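Local coordinates for DNA repair protein XRCC1 (PDB 3LQC) that acts as a scaffold in DNA single-strand break repair, assembling repair complexes and binding poly-ADP-ribose chains, and is represented here by its N-terminal domain, at residues E69-S74 with Y84-V89. Residues are numbered along the deposited sequence; the frame is centred on the assembly and turned at random.
Sequences EVLVGS and YEVLLV. With NA (sodium ion), chain C.
Val72 and Glu85 face each other as an antiparallel hydrogen-bonded pair: Val72 N gives to Glu85 O at 2.7 Å and Glu85 N to Val72 O at 2.8 Å, both nearly straight. Further along, the register slips by one residue. Val70 O accepts from two successive amides, Leu87 N in its carbonyl plane and Leu88 N tilted 17° from it, while Val70 N gives to Leu88 O at 2.9 Å. Two residues facing one, with a shared acceptor, meet the definition of a classic beta bulge.

Packing is tight on the face bearing Val70, Val72 and Leu88, where Val70 CB lies 3.9 Å from Leu88 CB. Leu87 also reaches this apolar cluster: its CG is anti to the backbone N (chi1 -175°), and its CD2 comes 4.1 Å from Val72 CG1, the two side chains crossing obliquely. On the other face, Leu71 CD2 meets Val86 CG2 at 3.8 Å, and apolar side chains of another protein's chain pack against Leu71 and Val86. The Tyr84 ring meets the strand with its edge, Val72 N lying in the ring plane, and its CD2 is 3.4 Å from Val72 O; Lys129 makes a cation-pi contact with this ring. With Tyr84 cut back to an alanine, the backbone of Val72 and Gly73 would probably lose its aromatic cover and Lys129 its cation-pi partner. By contrast, Glu85 is exposed, the end of its side chain leading away from Val72. Ser74 O helps bind a sodium ion with Ala76 and Gly78. Strands 67-73 and 85-92 thus form a bulged beta hairpin at the margin of a five-stranded mixed sheet in the XRCC1 N-terminal domain.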
loop_
_atom_site.group_PDB
_atom_site.type_symbol
_atom_site.label_atom_id
_atom_site.label_comp_id
_atom_site.label_asym_id
_atom_site.label_seq_id
_atom_site.Cartn_x
_atom_site.Cartn_y
_atom_site.Cartn_z
ATOM N N GLU A 69 10.974 -11.380 -2.039
ATOM C CA GLU A 69 11.564 -10.548 -3.078
ATOM C C GLU A 69 12.644 -11.345 -3.803
ATOM O O GLU A 69 13.357 -12.131 -3.184
ATOM C CB GLU A 69 12.177 -9.295 -2.452
ATOM C CG GLU A 69 12.822 -8.325 -3.426
ATOM C CD GLU A 69 13.650 -7.282 -2.709
ATOM O OE1 GLU A 69 13.865 -6.187 -3.272
ATOM O OE2 GLU A 69 14.068 -7.557 -1.565
ATOM N N VAL A 70 12.765 -11.150 -5.113
ATOM C CA VAL A 70 13.827 -11.810 -5.855
ATOM C C VAL A 70 14.704 -10.778 -6.528
ATOM O O VAL A 70 14.221 -9.952 -7.296
ATOM C CB VAL A 70 13.292 -12.821 -6.897
ATOM C CG1 VAL A 70 14.451 -13.447 -7.678
ATOM C CG2 VAL A 70 12.483 -13.907 -6.212
ATOM N N LEU A 71 15.992 -10.820 -6.218
ATOM C CA LEU A 71 16.956 -9.929 -6.842
ATOM C C LEU A 71 17.987 -10.749 -7.612
ATOM O O LEU A 71 18.189 -11.939 -7.339
ATOM C CB LEU A 71 17.633 -9.033 -5.800
ATOM C CG LEU A 71 16.700 -8.322 -4.816
ATOM C CD1 LEU A 71 16.512 -9.160 -3.557
ATOM C CD2 LEU A 71 17.216 -6.922 -4.459
ATOM N N VAL A 72 18.636 -10.114 -8.575
ATOM C CA VAL A 72 19.608 -10.809 -9.408
ATOM C C VAL A 72 20.887 -10.014 -9.453
ATOM O O VAL A 72 20.881 -8.804 -9.251
ATOM C CB VAL A 72 19.095 -11.002 -10.835
ATOM C CG1 VAL A 72 18.158 -12.195 -10.888
ATOM C CG2 VAL A 72 18.400 -9.732 -11.316
ATOM N N GLY A 73 21.992 -10.697 -9.707
ATOM C CA GLY A 73 23.279 -10.035 -9.742
ATOM C C GLY A 73 24.214 -10.707 -10.726
ATOM O O GLY A 73 23.979 -11.832 -11.166
ATOM N N SER A 74 25.286 -10.009 -11.063
ATOM C CA SER A 74 26.247 -10.504 -12.022
ATOM C C SER A 74 27.585 -10.549 -11.316
ATOM O O SER A 74 28.099 -9.519 -10.911
ATOM C CB SER A 74 26.306 -9.556 -13.219
ATOM O OG SER A 74 26.712 -10.234 -14.387
ATOM N N TYR A 84 22.910 -5.620 -6.550
ATOM C CA TYR A 84 21.806 -6.483 -6.956
ATOM C C TYR A 84 20.681 -5.665 -7.554
ATOM O O TYR A 84 20.355 -4.576 -7.085
ATOM C CB TYR A 84 21.294 -7.353 -5.805
ATOM C CG TYR A 84 22.127 -8.591 -5.601
ATOM C CD1 TYR A 84 23.332 -8.529 -4.916
ATOM C CD2 TYR A 84 21.723 -9.817 -6.112
ATOM C CE1 TYR A 84 24.106 -9.651 -4.740
ATOM C CE2 TYR A 84 22.491 -10.959 -5.933
ATOM C CZ TYR A 84 23.683 -10.866 -5.248
ATOM O OH TYR A 84 24.469 -11.981 -5.064
ATOM N N GLU A 85 20.099 -6.205 -8.608
ATOM C CA GLU A 85 19.013 -5.562 -9.305
ATOM C C GLU A 85 17.757 -6.336 -8.931
ATOM O O GLU A 85 17.799 -7.558 -8.822
ATOM C CB GLU A 85 19.279 -5.650 -10.808
ATOM C CG GLU A 85 18.924 -4.398 -11.577
ATOM C CD GLU A 85 19.463 -3.142 -10.925
ATOM O OE1 GLU A 85 20.700 -2.993 -10.825
ATOM O OE2 GLU A 85 18.639 -2.297 -10.514
ATOM N N VAL A 86 16.644 -5.641 -8.710
ATOM C CA VAL A 86 15.396 -6.338 -8.409
ATOM C C VAL A 86 14.829 -7.024 -9.648
ATOM O O VAL A 86 14.663 -6.412 -10.701
ATOM C CB VAL A 86 14.316 -5.407 -7.805
ATOM C CG1 VAL A 86 13.033 -6.175 -7.573
ATOM C CG2 VAL A 86 14.795 -4.812 -6.506
ATOM N N LEU A 87 14.536 -8.306 -9.509
ATOM C CA LEU A 87 13.851 -9.035 -10.551
ATOM C C LEU A 87 12.361 -9.079 -10.222
ATOM O O LEU A 87 11.527 -8.609 -10.992
ATOM C CB LEU A 87 14.413 -10.450 -10.672
ATOM C CG LEU A 87 13.789 -11.205 -11.831
ATOM C CD1 LEU A 87 14.203 -10.528 -13.116
ATOM C CD2 LEU A 87 14.204 -12.659 -11.807
ATOM N N LEU A 88 12.027 -9.657 -9.072
ATOM C CA LEU A 88 10.652 -9.628 -8.591
ATOM C C LEU A 88 10.572 -8.748 -7.361
ATOM O O LEU A 88 11.167 -9.044 -6.325
ATOM C CB LEU A 88 10.120 -11.027 -8.263
ATOM C CG LEU A 88 8.748 -11.007 -7.574
ATOM C CD1 LEU A 88 7.702 -10.406 -8.484
ATOM C CD2 LEU A 88 8.326 -12.381 -7.127
ATOM N N VAL A 89 9.829 -7.664 -7.488
ATOM C CA VAL A 89 9.672 -6.710 -6.413
ATOM C C VAL A 89 9.066 -7.381 -5.169
ATOM O O VAL A 89 8.349 -8.376 -5.277
ATOM C CB VAL A 89 8.815 -5.534 -6.901
ATOM C CG1 VAL A 89 7.345 -5.732 -6.527
ATOM C CG2 VAL A 89 9.366 -4.238 -6.365
HETATM NA NA NA C . 29.006 -6.954 -11.672
#